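Local coordinates for putative transcriptional regulator protein, LacI family (Rhizobium etli, PDB 3MIZ) that probably acts as a DNA-binding transcription factor of the LacI family, regulating genes by recognising cis-regulatory sequences, at residues Leu246-Leu251 against Val285-Ala290; Ala200-Asn205 against Ser228-Asp233. All blocks are in the same frame, centred on the assembly; numbering follows the deposited sequence.

Contacts 1 and 2 lie side by side in one lobe of the periplasmic binding protein-like fold, their centres about 8 Å apart. Contact 2 is buried: it pairs strands 200-203 and 228-230, neighbours in the lobe's mixed sheet, through the backbone hydrogen bonds of parallel pairing and apolar side chains. Contact 1 is partly buried and more polar; it joins strand 248-250 to the chain leaving strand 277-285, with a single antiparallel bridge and side chains supplying much of the bonding. The two meet directly, Ser289 OG lying 2.6 Å from Ile229 O and Ala249 O 2.7 Å from Asp233 N, both probable hydrogen bonds, so 246-251 and 285-290 both attach to 228-233.

Contact 1: residues Leu246-Leu251 against Val285-Ala290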
ATOM      1  N   LEU A 246       4.728   9.372 -14.067  1.00 14.65           N
ATOM      2  CA  LEU A 246       6.124   9.123 -13.694  1.00 13.94           C
ATOM      3  C   LEU A 246       6.872   8.012 -14.429  1.00 11.86           C
ATOM      4  O   LEU A 246       6.459   6.848 -14.418  1.00 14.58           O
ATOM      5  CB  LEU A 246       6.194   8.845 -12.191  1.00 12.18           C
ATOM      6  CG  LEU A 246       7.573   8.734 -11.537  1.00 14.01           C
ATOM      7  CD1 LEU A 246       8.293  10.077 -11.593  1.00 14.31           C
ATOM      8  CD2 LEU A 246       7.401   8.299 -10.092  1.00 16.34           C
ATOM      9  N   THR A 247       7.985   8.377 -15.057  1.00 11.43           N
ATOM     10  CA  THR A 247       8.821   7.404 -15.748  1.00 12.02           C
ATOM     11  C   THR A 247       9.608   6.717 -14.631  1.00 12.76           C
ATOM     12  O   THR A 247      10.180   7.383 -13.771  1.00  9.73           O
ATOM     13  CB  THR A 247       9.744   8.106 -16.741  1.00 14.37           C
ATOM     14  OG1 THR A 247       8.948   8.591 -17.837  1.00 13.21           O
ATOM     15  CG2 THR A 247      10.811   7.151 -17.264  1.00 13.27           C
ATOM     16  N   THR A 248       9.643   5.389 -14.643  1.00 13.44           N
ATOM     17  CA  THR A 248      10.295   4.673 -13.548  1.00 13.76           C
ATOM     18  C   THR A 248      10.855   3.320 -13.977  1.00 15.74           C
ATOM     19  O   THR A 248      10.859   2.978 -15.160  1.00 14.53           O
ATOM     20  CB  THR A 248       9.250   4.478 -12.400  1.00 13.65           C
ATOM     21  OG1 THR A 248       9.879   3.980 -11.214  1.00 13.85           O
ATOM     22  CG2 THR A 248       8.169   3.496 -12.836  1.00 13.30           C
ATOM     23  N   ALA A 249      11.350   2.567 -12.996  1.00 15.55           N
ATOM     24  CA  ALA A 249      11.883   1.228 -13.222  1.00 14.75           C
ATOM     25  C   ALA A 249      10.959   0.336 -12.403  1.00 15.68           C
ATOM     26  O   ALA A 249      10.830   0.510 -11.188  1.00 15.14           O
ATOM     27  CB  ALA A 249      13.317   1.133 -12.712  1.00 17.59           C
ATOM     28  N   ALA A 250      10.304  -0.610 -13.062  1.00 14.16           N
ATOM     29  CA  ALA A 250       9.366  -1.471 -12.368  1.00 13.44           C
ATOM     30  C   ALA A 250      10.011  -2.666 -11.697  1.00 14.61           C
ATOM     31  O   ALA A 250      10.708  -3.450 -12.339  1.00 13.68           O
ATOM     32  CB  ALA A 250       8.298  -1.955 -13.330  1.00 16.26           C
ATOM     33  N   LEU A 251       9.783  -2.803 -10.397  1.00 13.92           N
ATOM     34  CA  LEU A 251      10.309  -3.964  -9.695  1.00 14.10           C
ATOM     35  C   LEU A 251       9.357  -5.049 -10.186  1.00 14.92           C
ATOM     36  O   LEU A 251       8.137  -4.871 -10.139  1.00 15.07           O
ATOM     37  CB  LEU A 251      10.188  -3.782  -8.182  1.00 16.75           C
ATOM     38  CG  LEU A 251      11.221  -2.895  -7.482  1.00 17.17           C
ATOM     39  CD1 LEU A 251      10.794  -2.686  -6.028  1.00 19.44           C
ATOM     40  CD2 LEU A 251      12.598  -3.545  -7.548  1.00 17.92           C
ATOM     41  N   VAL A 285       9.923   1.759 -17.388  1.00 19.10           N
ATOM     42  CA  VAL A 285       8.587   2.133 -17.844  1.00 18.28           C
ATOM     43  C   VAL A 285       8.630   3.601 -18.228  1.00 20.18           C
ATOM     44  O   VAL A 285       8.643   4.478 -17.365  1.00 18.32           O
ATOM     45  CB  VAL A 285       7.537   1.934 -16.733  1.00 19.28           C
ATOM     46  CG1 VAL A 285       6.151   2.316 -17.248  1.00 18.63           C
ATOM     47  CG2 VAL A 285       7.554   0.488 -16.259  1.00 18.76           C
ATOM     48  N   GLU A 286       8.655   3.864 -19.529  1.00 19.82           N
ATOM     49  CA  GLU A 286       8.720   5.233 -20.006  1.00 22.57           C
ATOM     50  C   GLU A 286       7.357   5.899 -20.040  1.00 21.97           C
ATOM     51  O   GLU A 286       6.433   5.430 -20.711  1.00 20.64           O
ATOM     52  CB  GLU A 286       9.363   5.275 -21.392  1.00 25.94           C
ATOM     53  CG  GLU A 286       9.461   6.670 -21.969  1.00 29.31           C
ATOM     54  CD  GLU A 286      10.451   6.758 -23.103  1.00 30.27           C
ATOM     55  OE1 GLU A 286      10.573   5.769 -23.858  1.00 30.68           O
ATOM     56  OE2 GLU A 286      11.099   7.818 -23.243  1.00 30.42           O
ATOM     57  N   ARG A 287       7.232   6.985 -19.288  1.00 20.28           N
ATOM     58  CA  ARG A 287       5.990   7.738 -19.235  1.00 19.33           C
ATOM     59  C   ARG A 287       6.303   9.160 -19.719  1.00 20.11           C
ATOM     60  O   ARG A 287       6.956   9.305 -20.749  1.00 22.38           O
ATOM     61  CB  ARG A 287       5.405   7.692 -17.809  1.00 19.02           C
ATOM     62  CG  ARG A 287       5.034   6.250 -17.370  1.00 19.53           C
ATOM     63  CD  ARG A 287       3.878   6.192 -16.370  1.00 17.40           C
ATOM     64  NE  ARG A 287       3.378   4.832 -16.128  1.00 14.07           N
ATOM     65  CZ  ARG A 287       3.872   3.985 -15.220  1.00 16.60           C
ATOM     66  NH1 ARG A 287       4.888   4.340 -14.452  1.00 13.21           N
ATOM     67  NH2 ARG A 287       3.343   2.777 -15.069  1.00 15.53           N
ATOM     68  N   SER A 288       5.890  10.207 -19.010  1.00 19.82           N
ATOM     69  CA  SER A 288       6.175  11.557 -19.510  1.00 21.30           C
ATOM     70  C   SER A 288       6.757  12.576 -18.531  1.00 20.98           C
ATOM     71  O   SER A 288       6.695  13.786 -18.776  1.00 20.91           O
ATOM     72  CB  SER A 288       4.910  12.138 -20.150  1.00 24.79           C
ATOM     73  OG  SER A 288       3.822  12.085 -19.243  1.00 26.69           O
ATOM     74  N   SER A 289       7.353  12.095 -17.445  1.00 18.25           N
ATOM     75  CA  SER A 289       7.936  12.977 -16.436  1.00 15.93           C
ATOM     76  C   SER A 289       9.357  13.418 -16.775  1.00 17.38           C
ATOM     77  O   SER A 289       9.979  14.163 -16.017  1.00 14.37           O
ATOM     78  CB  SER A 289       7.952  12.273 -15.081  1.00 16.23           C
ATOM     79  OG  SER A 289       8.730  11.095 -15.165  1.00 14.81           O
ATOM     80  N   ALA A 290       9.884  12.942 -17.897  1.00 18.93           N
ATOM     81  CA  ALA A 290      11.230  13.324 -18.312  1.00 21.98           C
ATOM     82  C   ALA A 290      11.235  13.860 -19.748  1.00 25.03           C
ATOM     83  O   ALA A 290      10.493  13.381 -20.605  1.00 25.83           O
ATOM     84  CB  ALA A 290      12.172  12.138 -18.195  1.00 20.03           C
TER
HETATM   85  O   HOH W   1       9.697  10.306 -19.569  1.00 25.28           O
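The side chain of Arg287 runs alongside the backbone of Leu246, its CG and CD passing over the carbonyl before NH1 turns back to Leu246 O at 3.0 Å. That acceptor lies in the guanidinium plane, and NH1 sits nearly along the C=O axis (167°). Val285 CG1 covers one guanidinium face, while Thr248 CG2 approaches NH1 at the edge. NH1 also forms a salt bridge with Asp234; a leucine in place of Arg287 would probably leave Leu246 O and the Asp234 carboxylate without this shared donor.

Within the two segments the one antiparallel bridge is Thr248 with Val285, a hydrogen-bonded pair with Val285 N 2.7 Å from Thr248 O and Thr248 N 3.0 Å from Val285 O; the pairing runs on outside them, from Ala250 to Lys283. Toward Ser289, side-chain oxygens take over. Thr247 OG1, set beside its own backbone N (chi1 -71°), accepts from Arg287 N at 2.8 Å and shares a hydrogen bond with a water, which in turn accepts from Ala290 N. Ser289 OG receives Thr247 N at 2.8 Å in an almost straight bond (176°) and is also bonded to Ile229 O, tying both segments to strand 228-230. At the other end Ala250 CB packs on Val285 CG2, 3.9 Å away. Hydroxyls and a guanidinium thus satisfy backbone groups where the strand pairing stops, making the chain's departure from strand 277-285 a polar join.

Contact 2: residues Ala200-Asn205 against Ser228-Asp233; sequences AIMSGN and SIVGFD
Strands 200-203 and 228-230 run parallel, their axes 4.7 Å apart at an angle of 16°, with Ala200, Ile201 and Met202 level with Ser228, Ile229 and Val230. Ile201 turns both its backbone N and O to strand 228-230: N lies 2.9 Å from Ser228 O, and O takes Val230 N in the carbonyl plane. Ser203 N then meets Val230 O almost straight, at 2.9 Å.

On the face shared with Val230, selenomethionine Met202 presses CG against Val230 CG2 at 3.5 Å, a tight carbon contact; helix 115-127 covers both side chains. Helix 206-217 lies between the two strands in sequence, giving the beta-alpha-beta crossover of a Rossmann-like periplasmic binding protein lobe. Asn205 is the N-cap of that helix, its OD1 accepting from Met208 N, and Ser203 OG, anti to its own N (chi1 -179°), donates to Asn205 O at 2.7 Å.

Past the strands, a water donates to Ser203 O and, weakly, to Gly231 O. Phe232 CB lies 3.5 Å from Gly204 O, while its ring makes a cation-pi contact with Arg149, which also bonds Gly204 O. Asn205 CB lies 3.6 Å from Asp233 OD2, the amide and carboxylate planes turned 69° apart.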
ATOM      1  N   ALA A 200      17.691  17.176 -14.009  1.00 14.48           N
ATOM      2  CA  ALA A 200      16.972  15.933 -13.779  1.00 13.55           C
ATOM      3  C   ALA A 200      17.236  15.479 -12.349  1.00 14.81           C
ATOM      4  O   ALA A 200      18.326  15.696 -11.809  1.00 13.49           O
ATOM      5  CB  ALA A 200      17.430  14.849 -14.771  1.00 13.17           C
ATOM      6  N   ILE A 201      16.227  14.883 -11.728  1.00 12.66           N
ATOM      7  CA  ILE A 201      16.376  14.382 -10.362  1.00 12.70           C
ATOM      8  C   ILE A 201      15.831  12.968 -10.321  1.00 13.72           C
ATOM      9  O   ILE A 201      14.713  12.696 -10.773  1.00 13.15           O
ATOM     10  CB  ILE A 201      15.615  15.237  -9.314  1.00 11.10           C
ATOM     11  CG1 ILE A 201      16.282  16.609  -9.174  1.00 11.74           C
ATOM     12  CG2 ILE A 201      15.658  14.539  -7.930  1.00 12.76           C
ATOM     13  CD1 ILE A 201      15.578  17.547  -8.203  1.00 15.87           C
HETATM   14  N   MSE A 202      16.646  12.064  -9.803  1.00 14.65           N
HETATM   15  CA  MSE A 202      16.243  10.675  -9.693  1.00 15.86           C
HETATM   16  C   MSE A 202      15.826  10.481  -8.260  1.00 15.71           C
HETATM   17  O   MSE A 202      16.585  10.789  -7.341  1.00 13.54           O
HETATM   18  CB  MSE A 202      17.406   9.744 -10.028  1.00 16.06           C
HETATM   19  CG  MSE A 202      17.791   9.752 -11.486  1.00 23.18           C
HETATM   20 SE   MSE A 202      19.103   8.397 -11.864  1.00 31.08          SE
HETATM   21  CE  MSE A 202      17.987   6.842 -11.813  1.00 27.76           C
ATOM     22  N   SER A 203      14.606   9.989  -8.077  1.00 14.87           N
ATOM     23  CA  SER A 203      14.069   9.749  -6.749  1.00 13.29           C
ATOM     24  C   SER A 203      14.405   8.335  -6.291  1.00 13.52           C
ATOM     25  O   SER A 203      14.290   7.375  -7.066  1.00 11.94           O
ATOM     26  CB  SER A 203      12.548   9.942  -6.768  1.00 13.73           C
ATOM     27  OG  SER A 203      11.993   9.747  -5.480  1.00 15.95           O
ATOM     28  N   GLY A 204      14.811   8.213  -5.027  1.00 15.70           N
ATOM     29  CA  GLY A 204      15.146   6.913  -4.469  1.00 14.96           C
ATOM     30  C   GLY A 204      14.101   5.901  -4.881  1.00 13.32           C
ATOM     31  O   GLY A 204      14.437   4.788  -5.286  1.00 15.85           O
ATOM     32  N   ASN A 205      12.835   6.285  -4.757  1.00 12.72           N
ATOM     33  CA  ASN A 205      11.718   5.439  -5.177  1.00 11.92           C
ATOM     34  C   ASN A 205      10.509   6.304  -5.539  1.00 12.59           C
ATOM     35  O   ASN A 205      10.528   7.528  -5.355  1.00  9.15           O
ATOM     36  CB  ASN A 205      11.342   4.394  -4.110  1.00 11.70           C
ATOM     37  CG  ASN A 205      10.745   5.002  -2.853  1.00 15.76           C
ATOM     38  OD1 ASN A 205      10.445   6.192  -2.796  1.00 12.04           O
ATOM     39  ND2 ASN A 205      10.566   4.168  -1.831  1.00 16.46           N
ATOM     40  N   SER A 228      13.308  17.242 -15.131  1.00 16.26           N
ATOM     41  CA  SER A 228      12.818  15.887 -15.352  1.00 16.96           C
ATOM     42  C   SER A 228      12.891  15.131 -14.027  1.00 17.96           C
ATOM     43  O   SER A 228      13.764  15.398 -13.207  1.00 16.57           O
ATOM     44  CB  SER A 228      13.677  15.160 -16.389  1.00 17.78           C
ATOM     45  OG  SER A 228      13.521  15.719 -17.686  1.00 19.15           O
ATOM     46  N   ILE A 229      11.969  14.200 -13.816  1.00 16.14           N
ATOM     47  CA  ILE A 229      11.968  13.414 -12.589  1.00 14.49           C
ATOM     48  C   ILE A 229      11.654  11.967 -12.927  1.00 14.22           C
ATOM     49  O   ILE A 229      10.738  11.699 -13.695  1.00 13.24           O
ATOM     50  CB  ILE A 229      10.910  13.939 -11.590  1.00 14.42           C
ATOM     51  CG1 ILE A 229      11.226  15.396 -11.211  1.00 11.25           C
ATOM     52  CG2 ILE A 229      10.893  13.063 -10.335  1.00 13.33           C
ATOM     53  CD1 ILE A 229      10.181  16.050 -10.334  1.00 15.12           C
ATOM     54  N   VAL A 230      12.436  11.035 -12.383  1.00 13.84           N
ATOM     55  CA  VAL A 230      12.192   9.616 -12.606  1.00 13.10           C
ATOM     56  C   VAL A 230      12.167   8.964 -11.221  1.00 13.52           C
ATOM     57  O   VAL A 230      12.765   9.482 -10.281  1.00 11.28           O
ATOM     58  CB  VAL A 230      13.289   8.953 -13.503  1.00 14.30           C
ATOM     59  CG1 VAL A 230      13.286   9.615 -14.896  1.00 16.81           C
ATOM     60  CG2 VAL A 230      14.670   9.089 -12.862  1.00 15.66           C
ATOM     61  N   GLY A 231      11.440   7.860 -11.084  1.00 11.68           N
ATOM     62  CA  GLY A 231      11.372   7.202  -9.788  1.00 12.71           C
ATOM     63  C   GLY A 231      11.897   5.783  -9.848  1.00 12.63           C
ATOM     64  O   GLY A 231      12.750   5.469 -10.674  1.00 12.69           O
ATOM     65  N   PHE A 232      11.401   4.927  -8.955  1.00 13.46           N
ATOM     66  CA  PHE A 232      11.801   3.531  -8.934  1.00 12.79           C
ATOM     67  C   PHE A 232      10.758   2.705  -8.180  1.00 15.12           C
ATOM     68  O   PHE A 232      10.268   3.137  -7.127  1.00 14.83           O
ATOM     69  CB  PHE A 232      13.170   3.373  -8.260  1.00 14.55           C
ATOM     70  CG  PHE A 232      13.942   2.171  -8.730  1.00 14.97           C
ATOM     71  CD1 PHE A 232      13.458   0.881  -8.506  1.00 15.48           C
ATOM     72  CD2 PHE A 232      15.151   2.327  -9.408  1.00 15.16           C
ATOM     73  CE1 PHE A 232      14.164  -0.239  -8.951  1.00 14.69           C
ATOM     74  CE2 PHE A 232      15.870   1.213  -9.858  1.00 15.44           C
ATOM     75  CZ  PHE A 232      15.374  -0.073  -9.628  1.00 17.31           C
ATOM     76  N   ASP A 233      10.436   1.539  -8.744  1.00 12.54           N
ATOM     77  CA  ASP A 233       9.492   0.545  -8.204  1.00 13.39           C
ATOM     78  C   ASP A 233       8.247   0.300  -9.059  1.00 12.26           C
ATOM     79  O   ASP A 233       7.763  -0.824  -9.167  1.00 13.39           O
ATOM     80  CB  ASP A 233       8.963   0.940  -6.820  1.00 15.32           C
ATOM     81  CG  ASP A 233      10.016   0.912  -5.731  1.00 16.44           C
ATOM     82  OD1 ASP A 233      11.187   0.566  -5.991  1.00 14.32           O
ATOM     83  OD2 ASP A 233       9.640   1.261  -4.594  1.00 18.29           O
TER
HETATM   84  O   HOH W   2      15.454   6.722  -9.408  1.00 21.33           O
HETATM   85  O   HOH W   3      11.646   1.082  -2.988  1.00 27.26           O